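Local coordinates for D-psicose 3-epimerase (Agrobacterium tumefaciens, PDB 2HK0), which catalyses the metal-dependent C3 epimerisation that interconverts D-fructose and D-psicose, at residues 227-238 and 257-267; 46-57 and 78-86. All coordinates share one frame; numbering follows the deposited sequence.

In the fold
Both contacts pair neighbouring parallel strands of one eight-stranded TIM barrel, and both are largely buried. Contact 1 joins strand 225-230 to strand 260-263, the last in the barrel; contact 2 joins strand 52-56 to strand 81-85. Strand 22-26 separates the two pairs in the sheet, yet they meet across the barrel interior, where His227 and His229 probably hydrogen-bond to the two carboxylate oxygens of Glu54. Their chemistry differs with place. Contact 2 is chiefly backbone bonding and aliphatic packing, and reaches the surface at Ile81. Contact 1 runs on into loops after its strands, adding charged and aromatic groups and lying within reach of the second subunit.

Contact 1: 227-238 and 257-267; sequences HFHTGESNRRVP and YTGAVIMEPFV
The last beta-alpha-beta unit of the TIM barrel sets strand 225-230 parallel to strand 260-263, with helix 245-254 as the crossover, and Ile262 sits astride the join: its N donates to Phe228 O at 3.0 Å and its O accepts from Thr230 N at 2.9 Å. Glu264 N continues the pairing to Thr230 O, also 2.9 Å. At the start of the strands, Tyr257 turns back on its own segment and gives its OH proton to Ala260 O (2.7 Å), while a water bridges His227 ND1 and Ala260 N. His227 CE1 meets Ile262 CG1 at 3.6 Å on the interior face; on the outer face Pro238 CD packs on CB of Met263, which is present as selenomethionine, under helix 289-307. Beyond the strands the loops stay paired through Phe266 N and Arg235 O, 3.1 Å apart. Just past the strand, the Glu264 side chain is extended, CG anti to its N (chi1 -178°), with OE1 between two weak donors: His229 ND1 at 3.2 Å and Arg235 NH1 at 3.3 Å, whose salt-bridging guanidinium stands 87° from the carboxylate plane. Phe266 brings CD2 over the centre of one guanidinium face, the planes 77° apart, and Arg235 also makes a cation-pi contact with Phe205. His229 has its stronger bond through NE2, to Glu54. So loosely held, the Glu264 carboxylate could probably adjust; Asp203 brings a second carboxylate close to OE1, a pairing of like charges that would be expected to need a cation or proton between them, consistent with a metal site at the barrel's C-terminal mouth.

Contact 2: 46-57 and 78-86; sequences AKLGFDIIEVAA and NGIILTAGI
Ile80 lays its CD1 across the backbone of the neighbouring segment, 3.8 Å from Ile53 N and as far from Ile53 CB. With CG1 swung to the far side from its own N (chi1 -170°), the chain runs past Asp51 O, which CG1 approaches to 3.4 Å. Ile53 also meets Leu82, the two lying side by side with CG2 against CD1 at 3.6 Å, and helix 39-47 covers this outer layer. Ala46 of that helix touches Asn78 CB to CB at 3.7 Å. These residues flank the parallel pairing of strands 52-56 and 81-85, second and third in the TIM barrel, whose crossover includes helix 65-77. Six backbone hydrogen bonds zip them together, passing from Ile81 N to Asp51 O at one end to Ala57 N and Gly85 O, 2.7 Å apart, at the other. On the opposite face Ile52 CG1 leans obliquely on Ile81 CB, and CG2 of Ile52 reaches the Thr83 hydroxyl. Glu54 follows on that face, extending into the barrel; its two carboxylate oxygens are the probable hydrogen-bond partners of His227 and His229, and a water donates to OE2 at 3.0 Å and weakly to Ala84 O. A second water spans Asp51 O and Gly79 O. Past the strands, Ala57 CB presses on Ile86 CG1 at 3.3 Å, tighter than usual carbon contact, where helix 99-118 packs over both residues.

Contact 1: 227-238 and 257-267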
loop_
_atom_site.group_PDB
_atom_site.type_symbol
_atom_site.label_atom_id
_atom_site.label_comp_id
_atom_site.label_asym_id
_atom_site.label_seq_id
_atom_site.Cartn_x
_atom_site.Cartn_y
_atom_site.Cartn_z
ATOM N N HIS A 227 -22.971 8.297 6.431
ATOM C CA HIS A 227 -23.181 7.488 5.227
ATOM C C HIS A 227 -21.815 7.310 4.538
ATOM O O HIS A 227 -20.924 8.150 4.689
ATOM C CB HIS A 227 -24.178 8.205 4.308
ATOM C CG HIS A 227 -24.919 7.293 3.380
ATOM N ND1 HIS A 227 -25.435 6.078 3.782
ATOM C CD2 HIS A 227 -25.262 7.436 2.076
ATOM C CE1 HIS A 227 -26.063 5.511 2.768
ATOM N NE2 HIS A 227 -25.973 6.314 1.719
ATOM N N PHE A 228 -21.651 6.227 3.786
ATOM C CA PHE A 228 -20.367 5.917 3.152
ATOM C C PHE A 228 -20.557 5.253 1.787
ATOM O O PHE A 228 -21.355 4.321 1.641
ATOM C CB PHE A 228 -19.592 4.967 4.082
ATOM C CG PHE A 228 -18.114 4.837 3.776
ATOM C CD1 PHE A 228 -17.254 5.914 3.937
ATOM C CD2 PHE A 228 -17.572 3.601 3.418
ATOM C CE1 PHE A 228 -15.870 5.770 3.755
ATOM C CE2 PHE A 228 -16.190 3.436 3.229
ATOM C CZ PHE A 228 -15.338 4.519 3.399
ATOM N N HIS A 229 -19.809 5.726 0.797
ATOM C CA HIS A 229 -19.875 5.173 -0.553
ATOM C C HIS A 229 -18.546 4.509 -0.907
ATOM O O HIS A 229 -17.474 5.013 -0.540
ATOM C CB HIS A 229 -20.164 6.285 -1.575
ATOM C CG HIS A 229 -21.619 6.589 -1.742
ATOM N ND1 HIS A 229 -22.092 7.450 -2.709
ATOM C CD2 HIS A 229 -22.710 6.094 -1.112
ATOM C CE1 HIS A 229 -23.411 7.464 -2.675
ATOM N NE2 HIS A 229 -23.812 6.649 -1.715
ATOM N N THR A 230 -18.609 3.406 -1.649
ATOM C CA THR A 230 -17.401 2.691 -2.038
ATOM C C THR A 230 -17.290 2.410 -3.535
ATOM O O THR A 230 -18.293 2.295 -4.246
ATOM C CB THR A 230 -17.304 1.353 -1.329
ATOM O OG1 THR A 230 -18.518 0.629 -1.554
ATOM C CG2 THR A 230 -17.085 1.558 0.173
ATOM N N GLY A 231 -16.046 2.276 -3.982
ATOM C CA GLY A 231 -15.745 1.992 -5.374
ATOM C C GLY A 231 -14.241 2.094 -5.525
ATOM O O GLY A 231 -13.576 2.691 -4.673
ATOM N N GLU A 232 -13.686 1.514 -6.583
ATOM C CA GLU A 232 -12.252 1.599 -6.787
ATOM C C GLU A 232 -11.989 3.001 -7.340
ATOM O O GLU A 232 -12.934 3.755 -7.595
ATOM C CB GLU A 232 -11.778 0.504 -7.753
ATOM C CG GLU A 232 -11.913 -0.939 -7.202
ATOM C CD GLU A 232 -11.002 -1.230 -5.990
ATOM O OE1 GLU A 232 -10.048 -0.448 -5.761
ATOM O OE2 GLU A 232 -11.226 -2.252 -5.281
ATOM N N SER A 233 -10.722 3.356 -7.526
ATOM C CA SER A 233 -10.374 4.693 -7.986
ATOM C C SER A 233 -11.011 5.053 -9.317
ATOM O O SER A 233 -11.289 6.240 -9.575
ATOM C CB SER A 233 -8.853 4.843 -8.096
ATOM O OG SER A 233 -8.352 4.118 -9.206
ATOM N N ASN A 234 -11.212 4.047 -10.169
ATOM C CA ASN A 234 -11.835 4.274 -11.474
ATOM C C ASN A 234 -13.279 3.781 -11.495
ATOM O O ASN A 234 -13.867 3.574 -12.564
ATOM C CB ASN A 234 -11.015 3.639 -12.611
ATOM C CG ASN A 234 -10.724 2.156 -12.383
ATOM O OD1 ASN A 234 -11.375 1.504 -11.561
ATOM N ND2 ASN A 234 -9.744 1.614 -13.126
ATOM N N ARG A 235 -13.828 3.575 -10.296
ATOM C CA ARG A 235 -15.239 3.203 -10.108
ATOM C C ARG A 235 -15.696 1.774 -10.353
ATOM O O ARG A 235 -16.889 1.541 -10.519
ATOM C CB ARG A 235 -16.136 4.139 -10.920
ATOM C CG ARG A 235 -15.846 5.599 -10.682
ATOM C CD ARG A 235 -16.733 6.122 -9.588
ATOM N NE ARG A 235 -17.289 7.389 -9.985
ATOM C CZ ARG A 235 -18.174 8.079 -9.281
ATOM N NH1 ARG A 235 -18.623 7.624 -8.123
ATOM N NH2 ARG A 235 -18.594 9.240 -9.749
ATOM N N ARG A 236 -14.764 0.833 -10.397
ATOM C CA ARG A 236 -15.141 -0.568 -10.536
ATOM C C ARG A 236 -15.655 -0.988 -9.154
ATOM O O ARG A 236 -15.489 -0.254 -8.175
ATOM C CB ARG A 236 -13.929 -1.419 -10.912
ATOM C CG ARG A 236 -13.454 -1.221 -12.361
ATOM C CD ARG A 236 -12.144 -1.967 -12.561
ATOM N NE ARG A 236 -11.109 -1.289 -11.804
ATOM C CZ ARG A 236 -9.950 -1.829 -11.451
ATOM N NH1 ARG A 236 -9.663 -3.087 -11.787
ATOM N NH2 ARG A 236 -9.078 -1.098 -10.765
ATOM N N VAL A 237 -16.273 -2.160 -9.073
ATOM C CA VAL A 237 -16.794 -2.631 -7.806
ATOM C C VAL A 237 -15.652 -2.884 -6.834
ATOM O O VAL A 237 -14.537 -3.224 -7.228
ATOM C CB VAL A 237 -17.606 -3.931 -7.974
ATOM C CG1 VAL A 237 -18.713 -3.732 -9.009
ATOM C CG2 VAL A 237 -16.691 -5.058 -8.382
ATOM N N PRO A 238 -15.917 -2.693 -5.539
ATOM C CA PRO A 238 -14.909 -2.902 -4.502
ATOM C C PRO A 238 -14.276 -4.293 -4.577
ATOM O O PRO A 238 -14.970 -5.300 -4.728
ATOM C CB PRO A 238 -15.698 -2.696 -3.220
ATOM C CG PRO A 238 -16.717 -1.637 -3.629
ATOM C CD PRO A 238 -17.176 -2.181 -4.969
ATOM N N TYR A 257 -18.360 2.560 13.277
ATOM C CA TYR A 257 -19.371 2.833 12.267
ATOM C C TYR A 257 -20.352 1.663 12.155
ATOM O O TYR A 257 -19.942 0.514 11.957
ATOM C CB TYR A 257 -18.714 3.062 10.905
ATOM C CG TYR A 257 -19.674 3.518 9.837
ATOM C CD1 TYR A 257 -20.283 4.765 9.919
ATOM C CD2 TYR A 257 -19.959 2.714 8.738
ATOM C CE1 TYR A 257 -21.157 5.204 8.931
ATOM C CE2 TYR A 257 -20.831 3.144 7.733
ATOM C CZ TYR A 257 -21.423 4.392 7.841
ATOM O OH TYR A 257 -22.270 4.843 6.859
ATOM N N THR A 258 -21.640 1.960 12.286
ATOM C CA THR A 258 -22.680 0.937 12.171
ATOM C C THR A 258 -23.704 1.385 11.113
ATOM O O THR A 258 -24.820 0.860 11.051
ATOM C CB THR A 258 -23.434 0.702 13.517
ATOM O OG1 THR A 258 -24.029 1.930 13.961
ATOM C CG2 THR A 258 -22.477 0.187 14.595
ATOM N N GLY A 259 -23.305 2.361 10.294
ATOM C CA GLY A 259 -24.172 2.869 9.239
ATOM C C GLY A 259 -24.084 2.013 7.984
ATOM O O GLY A 259 -23.618 0.865 8.027
ATOM N N ALA A 260 -24.505 2.583 6.857
ATOM C CA ALA A 260 -24.505 1.878 5.583
ATOM C C ALA A 260 -23.248 2.083 4.755
ATOM O O ALA A 260 -22.605 3.126 4.810
ATOM C CB ALA A 260 -25.720 2.301 4.763
ATOM N N VAL A 261 -22.907 1.060 3.981
ATOM C CA VAL A 261 -21.764 1.102 3.081
ATOM C C VAL A 261 -22.374 0.736 1.722
ATOM O O VAL A 261 -22.727 -0.422 1.492
ATOM C CB VAL A 261 -20.694 0.061 3.473
ATOM C CG1 VAL A 261 -19.574 0.054 2.439
ATOM C CG2 VAL A 261 -20.133 0.391 4.848
ATOM N N ILE A 262 -22.518 1.728 0.847
ATOM C CA ILE A 262 -23.119 1.522 -0.466
ATOM C C ILE A 262 -22.068 1.531 -1.557
ATOM O O ILE A 262 -21.335 2.526 -1.714
ATOM C CB ILE A 262 -24.111 2.658 -0.825
ATOM C CG1 ILE A 262 -25.021 2.979 0.369
ATOM C CG2 ILE A 262 -24.925 2.259 -2.087
ATOM C CD1 ILE A 262 -25.887 1.816 0.825
HETATM N N MSE A 263 -21.970 0.448 -2.317
HETATM C CA MSE A 263 -21.010 0.462 -3.425
HETATM C C MSE A 263 -21.716 1.218 -4.560
HETATM O O MSE A 263 -22.892 0.988 -4.840
HETATM C CB MSE A 263 -20.614 -0.951 -3.861
HETATM C CG MSE A 263 -21.754 -1.864 -4.261
HETATM SE SE MSE A 263 -21.001 -3.629 -4.689
HETATM C CE MSE A 263 -20.409 -4.193 -2.932
ATOM N N GLU A 264 -20.992 2.129 -5.196
ATOM C CA GLU A 264 -21.536 2.966 -6.254
ATOM C C GLU A 264 -20.686 2.775 -7.509
ATOM O O GLU A 264 -20.013 3.689 -7.971
ATOM C CB GLU A 264 -21.481 4.418 -5.769
ATOM C CG GLU A 264 -22.053 5.464 -6.698
ATOM C CD GLU A 264 -21.900 6.864 -6.110
ATOM O OE1 GLU A 264 -20.792 7.182 -5.632
ATOM O OE2 GLU A 264 -22.879 7.640 -6.123
ATOM N N PRO A 265 -20.714 1.569 -8.081
ATOM C CA PRO A 265 -19.904 1.350 -9.277
ATOM C C PRO A 265 -20.521 1.852 -10.580
ATOM O O PRO A 265 -21.724 1.762 -10.800
ATOM C CB PRO A 265 -19.677 -0.162 -9.261
ATOM C CG PRO A 265 -20.969 -0.690 -8.658
ATOM C CD PRO A 265 -21.403 0.336 -7.638
ATOM N N PHE A 266 -19.671 2.397 -11.436
ATOM C CA PHE A 266 -20.097 2.899 -12.738
ATOM C C PHE A 266 -19.043 2.368 -13.714
ATOM O O PHE A 266 -17.941 2.921 -13.823
ATOM C CB PHE A 266 -20.119 4.434 -12.737
ATOM C CG PHE A 266 -21.236 5.043 -11.903
ATOM C CD1 PHE A 266 -22.565 4.961 -12.322
ATOM C CD2 PHE A 266 -20.946 5.739 -10.724
ATOM C CE1 PHE A 266 -23.600 5.569 -11.578
ATOM C CE2 PHE A 266 -21.957 6.348 -9.975
ATOM C CZ PHE A 266 -23.296 6.264 -10.403
ATOM N N VAL A 267 -19.388 1.291 -14.414
ATOM C CA VAL A 267 -18.468 0.648 -15.327
ATOM C C VAL A 267 -18.977 0.537 -16.782
ATOM O O VAL A 267 -18.290 -0.028 -17.632
ATOM C CB VAL A 267 -18.112 -0.775 -14.802
ATOM C CG1 VAL A 267 -17.468 -0.683 -13.391
ATOM C CG2 VAL A 267 -19.366 -1.637 -14.749
HETATM O O HOH W 1 -25.642 5.229 6.496
HETATM O O HOH W 2 -15.749 4.425 -14.561
#

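Contact 2: 46-57 and 78-86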
loop_
_atom_site.group_PDB
_atom_site.type_symbol
_atom_site.label_atom_id
_atom_site.label_comp_id
_atom_site.label_asym_id
_atom_site.label_seq_id
_atom_site.Cartn_x
_atom_site.Cartn_y
_atom_site.Cartn_z
ATOM N N ALA A 46 -32.194 -7.424 -3.522
ATOM C CA ALA A 46 -32.400 -8.220 -2.314
ATOM C C ALA A 46 -31.948 -9.658 -2.585
ATOM O O ALA A 46 -31.272 -10.275 -1.759
ATOM C CB ALA A 46 -33.869 -8.205 -1.910
ATOM N N LYS A 47 -32.312 -10.185 -3.751
ATOM C CA LYS A 47 -31.940 -11.555 -4.092
ATOM C C LYS A 47 -30.430 -11.737 -4.187
ATOM O O LYS A 47 -29.926 -12.832 -3.981
ATOM C CB LYS A 47 -32.580 -11.974 -5.416
ATOM C CG LYS A 47 -34.102 -12.022 -5.414
ATOM C CD LYS A 47 -34.657 -13.174 -4.592
ATOM C CE LYS A 47 -36.167 -13.304 -4.819
ATOM N NZ LYS A 47 -36.494 -13.389 -6.284
ATOM N N LEU A 48 -29.706 -10.675 -4.515
ATOM C CA LEU A 48 -28.256 -10.779 -4.608
ATOM C C LEU A 48 -27.624 -10.760 -3.211
ATOM O O LEU A 48 -26.416 -10.922 -3.062
ATOM C CB LEU A 48 -27.694 -9.640 -5.472
ATOM C CG LEU A 48 -28.128 -9.654 -6.946
ATOM C CD1 LEU A 48 -27.643 -8.376 -7.631
ATOM C CD2 LEU A 48 -27.566 -10.901 -7.650
ATOM N N GLY A 49 -28.428 -10.545 -2.180
ATOM C CA GLY A 49 -27.859 -10.573 -0.837
ATOM C C GLY A 49 -27.599 -9.253 -0.127
ATOM O O GLY A 49 -27.187 -9.244 1.032
ATOM N N PHE A 50 -27.829 -8.137 -0.802
ATOM C CA PHE A 50 -27.607 -6.838 -0.173
ATOM C C PHE A 50 -28.644 -6.525 0.914
ATOM O O PHE A 50 -29.799 -6.937 0.819
ATOM C CB PHE A 50 -27.642 -5.733 -1.238
ATOM C CG PHE A 50 -26.450 -5.756 -2.189
ATOM C CD1 PHE A 50 -25.267 -5.077 -1.868
ATOM C CD2 PHE A 50 -26.518 -6.449 -3.402
ATOM C CE1 PHE A 50 -24.172 -5.083 -2.742
ATOM C CE2 PHE A 50 -25.423 -6.460 -4.286
ATOM C CZ PHE A 50 -24.245 -5.769 -3.946
ATOM N N ASP A 51 -28.220 -5.789 1.939
ATOM C CA ASP A 51 -29.109 -5.372 3.019
ATOM C C ASP A 51 -29.866 -4.118 2.563
ATOM O O ASP A 51 -30.955 -3.827 3.040
ATOM C CB ASP A 51 -28.303 -4.965 4.253
ATOM C CG ASP A 51 -27.340 -6.049 4.728
ATOM O OD1 ASP A 51 -27.807 -7.172 4.993
ATOM O OD2 ASP A 51 -26.119 -5.763 4.849
ATOM N N ILE A 52 -29.260 -3.366 1.649
ATOM C CA ILE A 52 -29.817 -2.102 1.191
ATOM C C ILE A 52 -29.716 -1.859 -0.311
ATOM O O ILE A 52 -28.788 -2.343 -0.977
ATOM C CB ILE A 52 -29.051 -0.928 1.876
ATOM C CG1 ILE A 52 -29.285 -0.948 3.389
ATOM C CG2 ILE A 52 -29.427 0.420 1.253
ATOM C CD1 ILE A 52 -28.325 -0.054 4.121
ATOM N N ILE A 53 -30.674 -1.105 -0.843
ATOM C CA ILE A 53 -30.623 -0.691 -2.241
ATOM C C ILE A 53 -30.739 0.830 -2.151
ATOM O O ILE A 53 -31.616 1.350 -1.467
ATOM C CB ILE A 53 -31.772 -1.267 -3.119
ATOM C CG1 ILE A 53 -31.670 -0.672 -4.529
ATOM C CG2 ILE A 53 -33.136 -0.951 -2.516
ATOM C CD1 ILE A 53 -32.689 -1.250 -5.549
ATOM N N GLU A 54 -29.814 1.538 -2.790
ATOM C CA GLU A 54 -29.863 2.984 -2.764
ATOM C C GLU A 54 -30.492 3.431 -4.058
ATOM O O GLU A 54 -30.128 2.964 -5.134
ATOM C CB GLU A 54 -28.476 3.607 -2.610
ATOM C CG GLU A 54 -28.529 5.127 -2.623
ATOM C CD GLU A 54 -27.413 5.767 -1.808
ATOM O OE1 GLU A 54 -27.384 5.554 -0.587
ATOM O OE2 GLU A 54 -26.573 6.491 -2.375
ATOM N N VAL A 55 -31.413 4.373 -3.922
ATOM C CA VAL A 55 -32.192 4.907 -5.020
ATOM C C VAL A 55 -32.021 6.419 -5.194
ATOM O O VAL A 55 -31.525 7.090 -4.293
ATOM C CB VAL A 55 -33.669 4.561 -4.725
ATOM C CG1 VAL A 55 -34.583 5.419 -5.518
ATOM C CG2 VAL A 55 -33.904 3.059 -4.996
ATOM N N ALA A 56 -32.429 6.948 -6.351
ATOM C CA ALA A 56 -32.353 8.388 -6.630
ATOM C C ALA A 56 -33.678 9.065 -6.247
ATOM O O ALA A 56 -34.750 8.670 -6.715
ATOM C CB ALA A 56 -32.067 8.627 -8.097
ATOM N N ALA A 57 -33.593 10.093 -5.408
ATOM C CA ALA A 57 -34.773 10.803 -4.930
ATOM C C ALA A 57 -35.716 11.382 -5.983
ATOM O O ALA A 57 -36.935 11.323 -5.804
ATOM C CB ALA A 57 -34.355 11.900 -3.968
ATOM N N ASN A 78 -39.267 -8.181 0.590
ATOM C CA ASN A 78 -37.972 -8.739 0.230
ATOM C C ASN A 78 -36.913 -8.517 1.294
ATOM O O ASN A 78 -35.734 -8.803 1.083
ATOM C CB ASN A 78 -37.529 -8.163 -1.108
ATOM C CG ASN A 78 -38.270 -8.793 -2.269
ATOM O OD1 ASN A 78 -37.994 -9.930 -2.639
ATOM N ND2 ASN A 78 -39.227 -8.070 -2.835
ATOM N N GLY A 79 -37.350 -8.005 2.439
ATOM C CA GLY A 79 -36.453 -7.762 3.551
ATOM C C GLY A 79 -35.272 -6.872 3.221
ATOM O O GLY A 79 -34.160 -7.129 3.688
ATOM N N ILE A 80 -35.498 -5.821 2.430
ATOM C CA ILE A 80 -34.414 -4.914 2.074
ATOM C C ILE A 80 -34.756 -3.473 2.480
ATOM O O ILE A 80 -35.918 -3.062 2.449
ATOM C CB ILE A 80 -34.093 -5.001 0.548
ATOM C CG1 ILE A 80 -32.809 -4.230 0.238
ATOM C CG2 ILE A 80 -35.244 -4.439 -0.276
ATOM C CD1 ILE A 80 -32.295 -4.473 -1.161
ATOM N N ILE A 81 -33.735 -2.718 2.868
ATOM C CA ILE A 81 -33.917 -1.337 3.303
ATOM C C ILE A 81 -33.620 -0.365 2.166
ATOM O O ILE A 81 -32.749 -0.621 1.333
ATOM C CB ILE A 81 -32.959 -1.012 4.481
ATOM C CG1 ILE A 81 -33.265 -1.919 5.676
ATOM C CG2 ILE A 81 -33.087 0.442 4.880
ATOM C CD1 ILE A 81 -32.150 -1.941 6.711
ATOM N N LEU A 82 -34.335 0.751 2.126
ATOM C CA LEU A 82 -34.072 1.725 1.082
ATOM C C LEU A 82 -33.325 2.935 1.626
ATOM O O LEU A 82 -33.605 3.425 2.726
ATOM C CB LEU A 82 -35.370 2.188 0.411
ATOM C CG LEU A 82 -35.850 1.356 -0.788
ATOM C CD1 LEU A 82 -35.892 -0.119 -0.432
ATOM C CD2 LEU A 82 -37.213 1.836 -1.216
ATOM N N THR A 83 -32.360 3.386 0.836
ATOM C CA THR A 83 -31.566 4.561 1.136
ATOM C C THR A 83 -31.686 5.438 -0.124
ATOM O O THR A 83 -31.981 4.921 -1.208
ATOM C CB THR A 83 -30.116 4.140 1.413
ATOM O OG1 THR A 83 -29.993 3.791 2.802
ATOM C CG2 THR A 83 -29.185 5.236 1.092
ATOM N N ALA A 84 -31.496 6.748 -0.009
ATOM C CA ALA A 84 -31.626 7.578 -1.200
ATOM C C ALA A 84 -30.627 8.699 -1.368
ATOM O O ALA A 84 -30.125 9.270 -0.385
ATOM C CB ALA A 84 -33.018 8.153 -1.286
ATOM N N GLY A 85 -30.357 9.002 -2.638
ATOM C CA GLY A 85 -29.458 10.077 -2.998
ATOM C C GLY A 85 -30.303 11.228 -3.527
ATOM O O GLY A 85 -31.405 11.016 -4.056
ATOM N N ILE A 86 -29.808 12.451 -3.365
ATOM C CA ILE A 86 -30.508 13.643 -3.846
ATOM C C ILE A 86 -29.505 14.540 -4.557
ATOM O O ILE A 86 -28.450 14.867 -4.005
ATOM C CB ILE A 86 -31.142 14.456 -2.692
ATOM C CG1 ILE A 86 -32.360 13.715 -2.131
ATOM C CG2 ILE A 86 -31.568 15.851 -3.194
ATOM C CD1 ILE A 86 -33.122 14.500 -1.072
HETATM O O HOH W 3 -32.007 -5.431 5.017
HETATM O O HOH W 4 -26.698 8.967 -0.703
#